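Local atomic coordinates of ancillary protein 1 (Streptococcus pyogenes, PDB entry 2XI9), a protein that acts as a pilus-presented adhesin whose internal thioester bond is required for efficient interaction with host cells, and probably binds collagen. Residues P209-F212 with L213-K217; K218-K222 with G223-K227; A248-Y251 with F252-A256; I282-E285 with Y286-S290. All blocks are in the same frame, centred on the assembly; numbering follows the deposited sequence.

All four contacts are local, and together they sample three helices that pack on one another within the thioester domain. Contacts 1 and 2 follow in series on helix 209-222 and the loop after it; contact 3 closes helix 238-253, and contact 4 lies at the end of helix 274-288. Their centres are about 11 to 15 Å apart, contacts 1 and 4 being the nearest pair. Contacts 3 and 4 each touch all the others, contact 4 meeting His-215 of contact 1 with its backbone. The turn-by-turn packing inside each helix therefore sets the surface with which it meets its neighbours in the thioester domain of the adhesin.

Contact 1. Residues P209-F212 with L213-K217; sequences PDTF and LKHIK
The first turns of helix 209-222, in the thioester domain, set Thr-211 against His-215 and Phe-212 against Ile-216, two pairs with the four-residue spacing of an alpha-helix. Thr-211 and His-215 lie side by side and point the same way. The methyl does the touching, with Thr-211 CG2 3.4 Å from His-215 CE1. Thr-211 O accepts the bond from His-215 N at 3.0 Å and also lies over one face of the imidazole, 3.4 Å above the plane and displaced toward the rim.

Phe-212 and Ile-216 meet differently, the aliphatic branch lying across the aromatic ring in a CH-pi contact. With CG anti to the backbone N (chi1 171°), the phenylalanine ring stands out from the helix where the isoleucine can reach its face. There Ile-216 CG1 stands 3.8 Å from the ring centroid of Phe-212 and only 23° off the ring normal, and its nearest ring atom is Phe-212 CZ, at 3.5 Å. This is the inward side of the helix: Phe-212 and Ile-216 both pack on helix 238-253, and Phe-198 makes an edge-to-face pair with Phe-212. The imidazole stacks with Phe-252, while His-215 ND1 is hydrogen-bonded to Asp-206 OD2, which should limit rotation of the ring.

On the exposed side, Lys-214 turns its aliphatic part over the preceding backbone, with Lys-214 CG 3.4 Å from Asp-210 O. The same carbonyl accepts from Lys-214 N at 3.2 Å, and Leu-213 N similarly bonds Pro-209 O. Just ahead of this turn, Asp-208 OD2 receives the N-H of Thr-211.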
loop_
_atom_site.group_PDB
_atom_site.type_symbol
_atom_site.label_atom_id
_atom_site.label_comp_id
_atom_site.label_asym_id
_atom_site.label_seq_id
_atom_site.Cartn_x
_atom_site.Cartn_y
_atom_site.Cartn_z
ATOM N N PRO A 209 13.890 4.465 1.230
ATOM C CA PRO A 209 12.466 4.343 1.501
ATOM C C PRO A 209 11.784 5.621 1.978
ATOM O O PRO A 209 10.648 5.841 1.621
ATOM C CB PRO A 209 12.382 3.259 2.585
ATOM C CG PRO A 209 13.633 2.501 2.471
ATOM C CD PRO A 209 14.687 3.484 2.008
ATOM N N ASP A 210 12.428 6.429 2.811
ATOM C CA ASP A 210 11.770 7.675 3.278
ATOM C C ASP A 210 11.598 8.671 2.111
ATOM O O ASP A 210 10.576 9.300 2.000
ATOM C CB ASP A 210 12.525 8.311 4.451
ATOM C CG ASP A 210 12.580 7.401 5.690
ATOM O OD1 ASP A 210 11.682 6.583 5.913
ATOM O OD2 ASP A 210 13.551 7.510 6.457
ATOM N N THR A 211 12.587 8.804 1.229
ATOM C CA THR A 211 12.429 9.648 0.023
ATOM C C THR A 211 11.323 9.119 -0.878
ATOM O O THR A 211 10.514 9.889 -1.410
ATOM C CB THR A 211 13.722 9.695 -0.806
ATOM O OG1 THR A 211 14.813 10.016 0.042
ATOM C CG2 THR A 211 13.623 10.716 -1.941
ATOM N N PHE A 212 11.267 7.794 -1.043
ATOM C CA PHE A 212 10.220 7.168 -1.812
ATOM C C PHE A 212 8.836 7.533 -1.270
ATOM O O PHE A 212 7.952 7.929 -2.030
ATOM C CB PHE A 212 10.384 5.625 -1.822
ATOM C CG PHE A 212 9.221 4.913 -2.417
ATOM C CD1 PHE A 212 9.048 4.875 -3.775
ATOM C CD2 PHE A 212 8.292 4.279 -1.621
ATOM C CE1 PHE A 212 7.975 4.205 -4.343
ATOM C CE2 PHE A 212 7.200 3.619 -2.189
ATOM C CZ PHE A 212 7.061 3.578 -3.536
ATOM N N LEU A 213 8.695 7.480 0.045
ATOM C CA LEU A 213 7.359 7.735 0.654
ATOM C C LEU A 213 6.947 9.184 0.378
ATOM O O LEU A 213 5.781 9.489 0.055
ATOM C CB LEU A 213 7.381 7.491 2.147
ATOM C CG LEU A 213 6.015 7.584 2.852
ATOM C CD1 LEU A 213 5.053 6.657 2.129
ATOM C CD2 LEU A 213 6.066 7.278 4.360
ATOM N N LYS A 214 7.911 10.076 0.477
ATOM C CA LYS A 214 7.647 11.453 0.209
ATOM C C LYS A 214 7.164 11.607 -1.210
ATOM O O LYS A 214 6.217 12.343 -1.442
ATOM C CB LYS A 214 8.879 12.331 0.499
ATOM C CG LYS A 214 9.186 12.411 2.023
ATOM C CD LYS A 214 10.206 13.498 2.428
ATOM C CE LYS A 214 11.625 12.968 2.512
ATOM N NZ LYS A 214 12.587 14.028 2.965
ATOM N N HIS A 215 7.826 10.939 -2.180
ATOM C CA HIS A 215 7.422 11.024 -3.597
ATOM C C HIS A 215 5.964 10.594 -3.829
ATOM O O HIS A 215 5.172 11.289 -4.536
ATOM C CB HIS A 215 8.383 10.199 -4.491
ATOM C CG HIS A 215 9.762 10.782 -4.577
ATOM N ND1 HIS A 215 10.884 10.061 -4.953
ATOM C CD2 HIS A 215 10.191 12.038 -4.328
ATOM C CE1 HIS A 215 11.937 10.855 -4.936
ATOM N NE2 HIS A 215 11.548 12.066 -4.569
ATOM N N ILE A 216 5.603 9.469 -3.230
ATOM C CA ILE A 216 4.282 8.944 -3.348
ATOM C C ILE A 216 3.216 9.882 -2.762
ATOM O O ILE A 216 2.187 10.150 -3.430
ATOM C CB ILE A 216 4.192 7.484 -2.734
ATOM C CG1 ILE A 216 5.063 6.491 -3.510
ATOM C CG2 ILE A 216 2.762 7.078 -2.529
ATOM C CD1 ILE A 216 4.757 6.299 -4.925
ATOM N N LYS A 217 3.467 10.424 -1.569
ATOM C CA LYS A 217 2.521 11.307 -0.925
ATOM C C LYS A 217 2.352 12.560 -1.761
ATOM O O LYS A 217 1.268 13.091 -1.797
ATOM C CB LYS A 217 2.992 11.727 0.453
ATOM C CG LYS A 217 2.905 10.673 1.489
ATOM C CD LYS A 217 3.457 11.243 2.777
ATOM C CE LYS A 217 3.322 10.277 3.924
ATOM N NZ LYS A 217 4.008 10.775 5.187
#

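Contact 2. Residues K218-K222 with G223-K227; sequences KVIEK and GYREK
Arg-225 folds back over Ile-220, and its conformation shows how an aliphatic stem and a charged head can be put to separate uses. CG lies anti to the carbonyl carbon (chi1 -70°) and the next bond is extended, which lays the stem against the helix end: Arg-225 CG is 3.2 Å from Ile-220 O, and Arg-225 CD is 3.3 Å from the same oxygen. A bend at chi3 (75°) then swings the head out of line. The two side chains cross at about a right angle, the branch methyl Ile-220 CG2 coming 4.1 Å from Arg-225 NE. Beyond the bend, a water at the edge of the guanidinium, in its plane, accepts from Arg-225 NH1 at 2.9 Å and donates to Glu-221 O. Arg-225 NH2 is hydrogen-bonded to Thr-314 O.

Helix 209-222 ends here, and the chain enters the loop that leads to helix 238-253. Gly-223, the first residue to leave helical backbone angles, still points its N-H back into the last turn. It is shared between two weak bonds, Gly-223 N to Val-219 O at 2.9 Å and to Ile-220 O at 3.2 Å. A second water donates to both Glu-221 O and Gly-223 O, making a solvent bridge between the last turn and the loop.

The side chain of Glu-221 is engaged elsewhere, its OE1 taking the N-H of Gln-294. Val-219 faces inward onto helices 238-253 and 274-288. Past the glycine, Tyr-224 N is hydrogen-bonded to Thr-245 OG1, tying the loop to helix 238-253.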
loop_
_atom_site.group_PDB
_atom_site.type_symbol
_atom_site.label_atom_id
_atom_site.label_comp_id
_atom_site.label_asym_id
_atom_site.label_seq_id
_atom_site.Cartn_x
_atom_site.Cartn_y
_atom_site.Cartn_z
ATOM N N LYS A 218 3.421 13.011 -2.458
ATOM C CA LYS A 218 3.321 14.258 -3.229
ATOM C C LYS A 218 2.577 14.120 -4.564
ATOM O O LYS A 218 1.897 15.059 -4.989
ATOM C CB LYS A 218 4.694 14.905 -3.416
ATOM C CG LYS A 218 5.223 15.523 -2.070
ATOM C CD LYS A 218 6.686 15.854 -2.081
ATOM C CE LYS A 218 6.940 17.161 -2.786
ATOM N NZ LYS A 218 8.415 17.474 -3.028
ATOM N N VAL A 219 2.723 12.979 -5.221
ATOM C CA VAL A 219 1.928 12.642 -6.388
ATOM C C VAL A 219 0.438 12.642 -6.010
ATOM O O VAL A 219 -0.372 13.302 -6.674
ATOM C CB VAL A 219 2.341 11.270 -7.001
ATOM C CG1 VAL A 219 1.361 10.793 -8.092
ATOM C CG2 VAL A 219 3.773 11.326 -7.614
ATOM N N ILE A 220 0.100 11.922 -4.945
ATOM C CA ILE A 220 -1.301 11.868 -4.494
ATOM C C ILE A 220 -1.866 13.274 -4.186
ATOM O O ILE A 220 -2.951 13.608 -4.622
ATOM C CB ILE A 220 -1.489 10.964 -3.302
ATOM C CG1 ILE A 220 -1.131 9.524 -3.628
ATOM C CG2 ILE A 220 -2.973 11.069 -2.788
ATOM C CD1 ILE A 220 -1.962 8.871 -4.710
ATOM N N GLU A 221 -1.085 14.090 -3.480
ATOM C CA GLU A 221 -1.439 15.429 -3.070
ATOM C C GLU A 221 -1.821 16.328 -4.225
ATOM O O GLU A 221 -2.754 17.144 -4.106
ATOM C CB GLU A 221 -0.226 16.066 -2.308
ATOM C CG GLU A 221 -0.323 17.494 -2.048
ATOM C CD GLU A 221 1.002 18.192 -1.759
ATOM O OE1 GLU A 221 1.918 17.581 -1.148
ATOM O OE2 GLU A 221 1.065 19.405 -2.123
ATOM N N LYS A 222 -1.062 16.269 -5.309
ATOM C CA LYS A 222 -1.312 17.204 -6.435
ATOM C C LYS A 222 -2.147 16.538 -7.492
ATOM O O LYS A 222 -2.614 17.194 -8.400
ATOM C CB LYS A 222 -0.012 17.749 -7.073
ATOM C CG LYS A 222 0.577 18.942 -6.427
ATOM C CD LYS A 222 -0.303 20.157 -6.489
ATOM C CE LYS A 222 0.499 21.454 -6.407
ATOM N NZ LYS A 222 -0.396 22.585 -6.872
ATOM N N GLY A 223 -2.359 15.242 -7.356
ATOM C CA GLY A 223 -3.133 14.476 -8.284
ATOM C C GLY A 223 -4.624 14.361 -8.051
ATOM O O GLY A 223 -5.242 15.155 -7.316
ATOM N N TYR A 224 -5.215 13.370 -8.700
ATOM C CA TYR A 224 -6.660 13.200 -8.606
ATOM C C TYR A 224 -7.008 12.428 -7.338
ATOM O O TYR A 224 -6.618 11.269 -7.165
ATOM C CB TYR A 224 -7.185 12.463 -9.810
ATOM C CG TYR A 224 -8.648 12.308 -9.859
ATOM C CD1 TYR A 224 -9.467 13.379 -10.255
ATOM C CD2 TYR A 224 -9.251 11.119 -9.534
ATOM C CE1 TYR A 224 -10.820 13.232 -10.323
ATOM C CE2 TYR A 224 -10.608 10.981 -9.588
ATOM C CZ TYR A 224 -11.389 12.025 -9.973
ATOM O OH TYR A 224 -12.752 11.881 -10.083
ATOM N N ARG A 225 -7.782 13.069 -6.479
ATOM C CA ARG A 225 -8.109 12.494 -5.194
ATOM C C ARG A 225 -9.561 12.228 -4.977
ATOM O O ARG A 225 -9.883 11.314 -4.231
ATOM C CB ARG A 225 -7.609 13.383 -4.082
ATOM C CG ARG A 225 -6.104 13.371 -3.989
ATOM C CD ARG A 225 -5.667 14.246 -2.830
ATOM N NE ARG A 225 -5.919 13.577 -1.548
ATOM C CZ ARG A 225 -5.720 14.115 -0.350
ATOM N NH1 ARG A 225 -5.318 15.390 -0.218
ATOM N NH2 ARG A 225 -6.005 13.393 0.728
ATOM N N GLU A 226 -10.442 12.998 -5.612
ATOM C CA GLU A 226 -11.859 12.927 -5.298
ATOM C C GLU A 226 -12.741 13.163 -6.511
ATOM O O GLU A 226 -12.551 14.144 -7.254
ATOM C CB GLU A 226 -12.207 13.983 -4.248
ATOM C CG GLU A 226 -11.599 13.780 -2.847
ATOM C CD GLU A 226 -12.388 12.793 -1.952
ATOM O OE1 GLU A 226 -13.551 12.460 -2.274
ATOM O OE2 GLU A 226 -11.844 12.369 -0.909
ATOM N N LYS A 227 -13.759 12.312 -6.676
ATOM C CA LYS A 227 -14.757 12.544 -7.705
ATOM C C LYS A 227 -15.268 13.964 -7.615
ATOM O O LYS A 227 -15.595 14.453 -6.533
ATOM C CB LYS A 227 -15.942 11.596 -7.580
ATOM C CG LYS A 227 -15.715 10.196 -8.100
ATOM C CD LYS A 227 -16.830 9.233 -7.622
ATOM C CE LYS A 227 -16.964 7.992 -8.517
ATOM N NZ LYS A 227 -17.444 6.810 -7.731
HETATM O O HOH W 1 -4.370 17.507 -1.901
HETATM O O HOH W 2 -5.105 17.103 -5.408
#

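Contact 3. Residues A248-Y251 with F252-A256; sequences AIYY and FTDSA
Tyr-251 and Phe-252, though neighbours in sequence, pack edge-to-face: the tyrosine edge points at the phenylalanine face, with centroids 5.0 Å apart and planes at 85°. Tyr-251 CD1 stands over the centre of the Phe-252 ring. Two different first torsions make this possible, CG being anti to the backbone N in Tyr-251 (chi1 178°) and anti to the carbonyl carbon in Phe-252. Though partly exposed, Tyr-251 also meets Arg-205 in a cation-pi contact. Ile-249, Tyr-250 and Thr-253 extend the close packing on the buried side. Ile-249 CG2 meets Thr-253 CG2 at 3.8 Å, and Thr-253 OG1 lies at the edge of the Tyr-250 ring while donating to Asp-254 OD2 at 2.8 Å. That carboxylate oxygen also accepts from Ala-163 N.

Packing is looser at Ser-255, whose side chain hardly meets the preceding turn; Ser-255 OG is hydrogen-bonded to Lys-203 O.

Tyr-250 O is gripped from opposite faces of its plane by Asp-254 N at 2.9 Å and by Ala-256 N at 3.2 Å. One carbonyl of the last turn thus takes two N-H groups where Ser-255, with left-handed backbone angles, turns the chain at the C-terminal end of helix 238-253.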
loop_
_atom_site.group_PDB
_atom_site.type_symbol
_atom_site.label_atom_id
_atom_site.label_comp_id
_atom_site.label_asym_id
_atom_site.label_seq_id
_atom_site.Cartn_x
_atom_site.Cartn_y
_atom_site.Cartn_z
ATOM N N ALA A 248 2.186 8.660 -12.799
ATOM C CA ALA A 248 3.151 9.289 -11.907
ATOM C C ALA A 248 3.489 8.350 -10.743
ATOM O O ALA A 248 4.622 8.251 -10.354
ATOM C CB ALA A 248 2.626 10.638 -11.387
ATOM N N ILE A 249 2.511 7.597 -10.267
ATOM C CA ILE A 249 2.781 6.569 -9.261
ATOM C C ILE A 249 3.709 5.482 -9.853
ATOM O O ILE A 249 4.718 5.133 -9.236
ATOM C CB ILE A 249 1.467 5.956 -8.706
ATOM C CG1 ILE A 249 0.702 6.983 -7.838
ATOM C CG2 ILE A 249 1.776 4.588 -7.982
ATOM C CD1 ILE A 249 1.398 7.431 -6.547
ATOM N N TYR A 250 3.389 5.008 -11.063
ATOM C CA TYR A 250 4.204 4.001 -11.738
ATOM C C TYR A 250 5.638 4.477 -12.013
ATOM O O TYR A 250 6.557 3.672 -12.002
ATOM C CB TYR A 250 3.558 3.571 -13.052
ATOM C CG TYR A 250 2.315 2.704 -12.950
ATOM C CD1 TYR A 250 2.051 1.920 -11.817
ATOM C CD2 TYR A 250 1.418 2.657 -13.985
ATOM C CE1 TYR A 250 0.943 1.112 -11.747
ATOM C CE2 TYR A 250 0.286 1.820 -13.928
ATOM C CZ TYR A 250 0.057 1.066 -12.800
ATOM O OH TYR A 250 -1.044 0.240 -12.734
ATOM N N TYR A 251 5.802 5.775 -12.270
ATOM C CA TYR A 251 7.101 6.384 -12.406
ATOM C C TYR A 251 8.013 6.047 -11.218
ATOM O O TYR A 251 9.179 5.739 -11.424
ATOM C CB TYR A 251 6.970 7.908 -12.617
ATOM C CG TYR A 251 8.307 8.634 -12.733
ATOM C CD1 TYR A 251 8.963 9.125 -11.607
ATOM C CD2 TYR A 251 8.930 8.779 -13.956
ATOM C CE1 TYR A 251 10.197 9.765 -11.714
ATOM C CE2 TYR A 251 10.163 9.432 -14.064
ATOM C CZ TYR A 251 10.782 9.913 -12.941
ATOM O OH TYR A 251 12.006 10.541 -13.047
ATOM N N PHE A 252 7.469 6.056 -9.998
ATOM C CA PHE A 252 8.224 5.786 -8.779
ATOM C C PHE A 252 8.180 4.323 -8.395
ATOM O O PHE A 252 9.163 3.814 -7.933
ATOM C CB PHE A 252 7.734 6.655 -7.589
ATOM C CG PHE A 252 7.993 8.131 -7.793
ATOM C CD1 PHE A 252 9.272 8.609 -7.817
ATOM C CD2 PHE A 252 6.931 9.010 -8.029
ATOM C CE1 PHE A 252 9.516 10.000 -8.075
ATOM C CE2 PHE A 252 7.154 10.367 -8.320
ATOM C CZ PHE A 252 8.432 10.853 -8.314
ATOM N N THR A 253 7.048 3.648 -8.557
ATOM C CA THR A 253 6.971 2.229 -8.106
ATOM C C THR A 253 7.621 1.190 -9.052
ATOM O O THR A 253 8.099 0.125 -8.615
ATOM C CB THR A 253 5.514 1.791 -7.853
ATOM O OG1 THR A 253 4.756 1.873 -9.068
ATOM C CG2 THR A 253 4.853 2.654 -6.802
ATOM N N ASP A 254 7.544 1.482 -10.341
ATOM C CA ASP A 254 7.881 0.558 -11.402
ATOM C C ASP A 254 8.837 1.157 -12.438
ATOM O O ASP A 254 9.121 0.546 -13.452
ATOM C CB ASP A 254 6.594 0.099 -12.058
ATOM C CG ASP A 254 5.762 -0.825 -11.140
ATOM O OD1 ASP A 254 6.132 -2.010 -10.929
ATOM O OD2 ASP A 254 4.722 -0.369 -10.665
ATOM N N SER A 255 9.352 2.351 -12.166
ATOM C CA SER A 255 10.276 3.017 -13.067
ATOM C C SER A 255 9.712 3.148 -14.500
ATOM O O SER A 255 10.422 2.940 -15.453
ATOM C CB SER A 255 11.618 2.302 -13.062
ATOM O OG SER A 255 12.199 2.340 -11.759
ATOM N N ALA A 256 8.433 3.497 -14.624
ATOM C CA ALA A 256 7.833 3.844 -15.911
ATOM C C ALA A 256 8.479 5.115 -16.428
ATOM O O ALA A 256 8.828 6.041 -15.635
ATOM C CB ALA A 256 6.291 4.097 -15.783
#

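Contact 4. Residues I282-E285 with Y286-S290; sequences ILVE and YAQDS
Ile-282 O accepts from Tyr-286 N at 2.9 Å, and the next two bonds, Ala-287 N to Leu-283 O and Gln-288 N to Val-284 O, repeat the alpha-helical step with N-H directions close to straight. After them the turn tightens: Asp-289 N bonds Tyr-286 O at 2.9 Å, three residues back.

Among the side chains, Val-284 and Gln-288 run alongside each other. The branch Val-284 CG1, anti to the backbone N (chi1 163°), touches the flat amide of Gln-288, 3.8 Å from OE1. Gln-288 CG rests 3.2 Å from Val-284 O, so the stem covers the carbonyl that its own backbone N-H uses. The amide end makes a weak hydrogen bond through NE2 to Tyr-251 OH.

On another side of the helix, Tyr-286 CB lies 3.5 Å from Ile-282 O. With CG anti to the backbone N, the ring leads away from the preceding turn, over Lys-218, with which it makes a cation-pi contact. Lys-218 NZ also takes Tyr-286 O and Ala-287 O as acceptors and forms a salt bridge with Asp-289 OD1. A positive charge set among the last carbonyls would be favoured by the helix dipole. The result is the C-terminal end of an alpha-helix, 274-288, fastened by a lysine of the adjoining helix 209-222 within the thioester domain.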
loop_
_atom_site.group_PDB
_atom_site.type_symbol
_atom_site.label_atom_id
_atom_site.label_comp_id
_atom_site.label_asym_id
_atom_site.label_seq_id
_atom_site.Cartn_x
_atom_site.Cartn_y
_atom_site.Cartn_z
ATOM N N ILE A 282 4.619 17.081 -14.675
ATOM C CA ILE A 282 4.434 18.041 -13.553
ATOM C C ILE A 282 4.282 17.366 -12.187
ATOM O O ILE A 282 4.961 17.724 -11.249
ATOM C CB ILE A 282 3.226 18.995 -13.824
ATOM C CG1 ILE A 282 3.618 20.004 -14.895
ATOM C CG2 ILE A 282 2.799 19.736 -12.519
ATOM C CD1 ILE A 282 2.415 20.600 -15.693
ATOM N N LEU A 283 3.438 16.340 -12.095
ATOM C CA LEU A 283 3.255 15.619 -10.853
ATOM C C LEU A 283 4.571 15.009 -10.375
ATOM O O LEU A 283 4.964 15.155 -9.208
ATOM C CB LEU A 283 2.180 14.568 -11.003
ATOM C CG LEU A 283 0.744 15.058 -11.221
ATOM C CD1 LEU A 283 -0.168 13.806 -11.410
ATOM C CD2 LEU A 283 0.270 15.967 -10.100
ATOM N N VAL A 284 5.295 14.382 -11.301
ATOM C CA VAL A 284 6.532 13.762 -10.949
ATOM C C VAL A 284 7.574 14.794 -10.506
ATOM O O VAL A 284 8.318 14.569 -9.521
ATOM C CB VAL A 284 6.988 12.898 -12.155
ATOM C CG1 VAL A 284 8.446 12.538 -12.043
ATOM C CG2 VAL A 284 6.088 11.644 -12.223
ATOM N N GLU A 285 7.640 15.906 -11.219
ATOM C CA GLU A 285 8.644 16.939 -10.944
ATOM C C GLU A 285 8.362 17.644 -9.606
ATOM O O GLU A 285 9.260 17.900 -8.846
ATOM C CB GLU A 285 8.727 17.953 -12.103
ATOM C CG GLU A 285 9.372 17.370 -13.385
ATOM C CD GLU A 285 9.316 18.343 -14.579
ATOM O OE1 GLU A 285 8.982 19.547 -14.385
ATOM O OE2 GLU A 285 9.636 17.907 -15.724
ATOM N N TYR A 286 7.088 17.858 -9.287
ATOM C CA TYR A 286 6.711 18.362 -7.992
ATOM C C TYR A 286 7.160 17.371 -6.926
ATOM O O TYR A 286 7.875 17.718 -5.986
ATOM C CB TYR A 286 5.179 18.616 -7.903
ATOM C CG TYR A 286 4.748 18.865 -6.481
ATOM C CD1 TYR A 286 5.172 19.982 -5.791
ATOM C CD2 TYR A 286 3.970 17.954 -5.811
ATOM C CE1 TYR A 286 4.795 20.197 -4.447
ATOM C CE2 TYR A 286 3.595 18.154 -4.466
ATOM C CZ TYR A 286 3.995 19.272 -3.808
ATOM O OH TYR A 286 3.620 19.449 -2.481
ATOM N N ALA A 287 6.759 16.124 -7.079
ATOM C CA ALA A 287 7.119 15.097 -6.114
ATOM C C ALA A 287 8.615 15.029 -5.850
ATOM O O ALA A 287 9.080 14.995 -4.683
ATOM C CB ALA A 287 6.546 13.721 -6.593
ATOM N N GLN A 288 9.385 15.064 -6.931
ATOM C CA GLN A 288 10.842 15.071 -6.811
ATOM C C GLN A 288 11.471 16.318 -6.200
ATOM O O GLN A 288 12.661 16.292 -5.817
ATOM C CB GLN A 288 11.459 14.835 -8.201
ATOM C CG GLN A 288 11.228 13.453 -8.698
ATOM C CD GLN A 288 11.744 13.241 -10.135
ATOM O OE1 GLN A 288 11.741 14.157 -10.980
ATOM N NE2 GLN A 288 12.239 12.046 -10.384
ATOM N N ASP A 289 10.735 17.427 -6.117
ATOM C CA ASP A 289 11.355 18.645 -5.595
ATOM C C ASP A 289 11.569 18.524 -4.073
ATOM O O ASP A 289 11.054 17.603 -3.460
ATOM C CB ASP A 289 10.592 19.889 -6.039
ATOM C CG ASP A 289 9.463 20.311 -5.107
ATOM O OD1 ASP A 289 9.283 19.769 -3.974
ATOM O OD2 ASP A 289 8.814 21.312 -5.513
ATOM N N SER A 290 12.336 19.427 -3.501
ATOM C CA SER A 290 12.819 19.268 -2.105
ATOM C C SER A 290 11.761 19.493 -0.996
ATOM O O SER A 290 11.993 19.143 0.167
ATOM C CB SER A 290 13.966 20.183 -1.857
ATOM O OG SER A 290 15.000 19.912 -2.769
#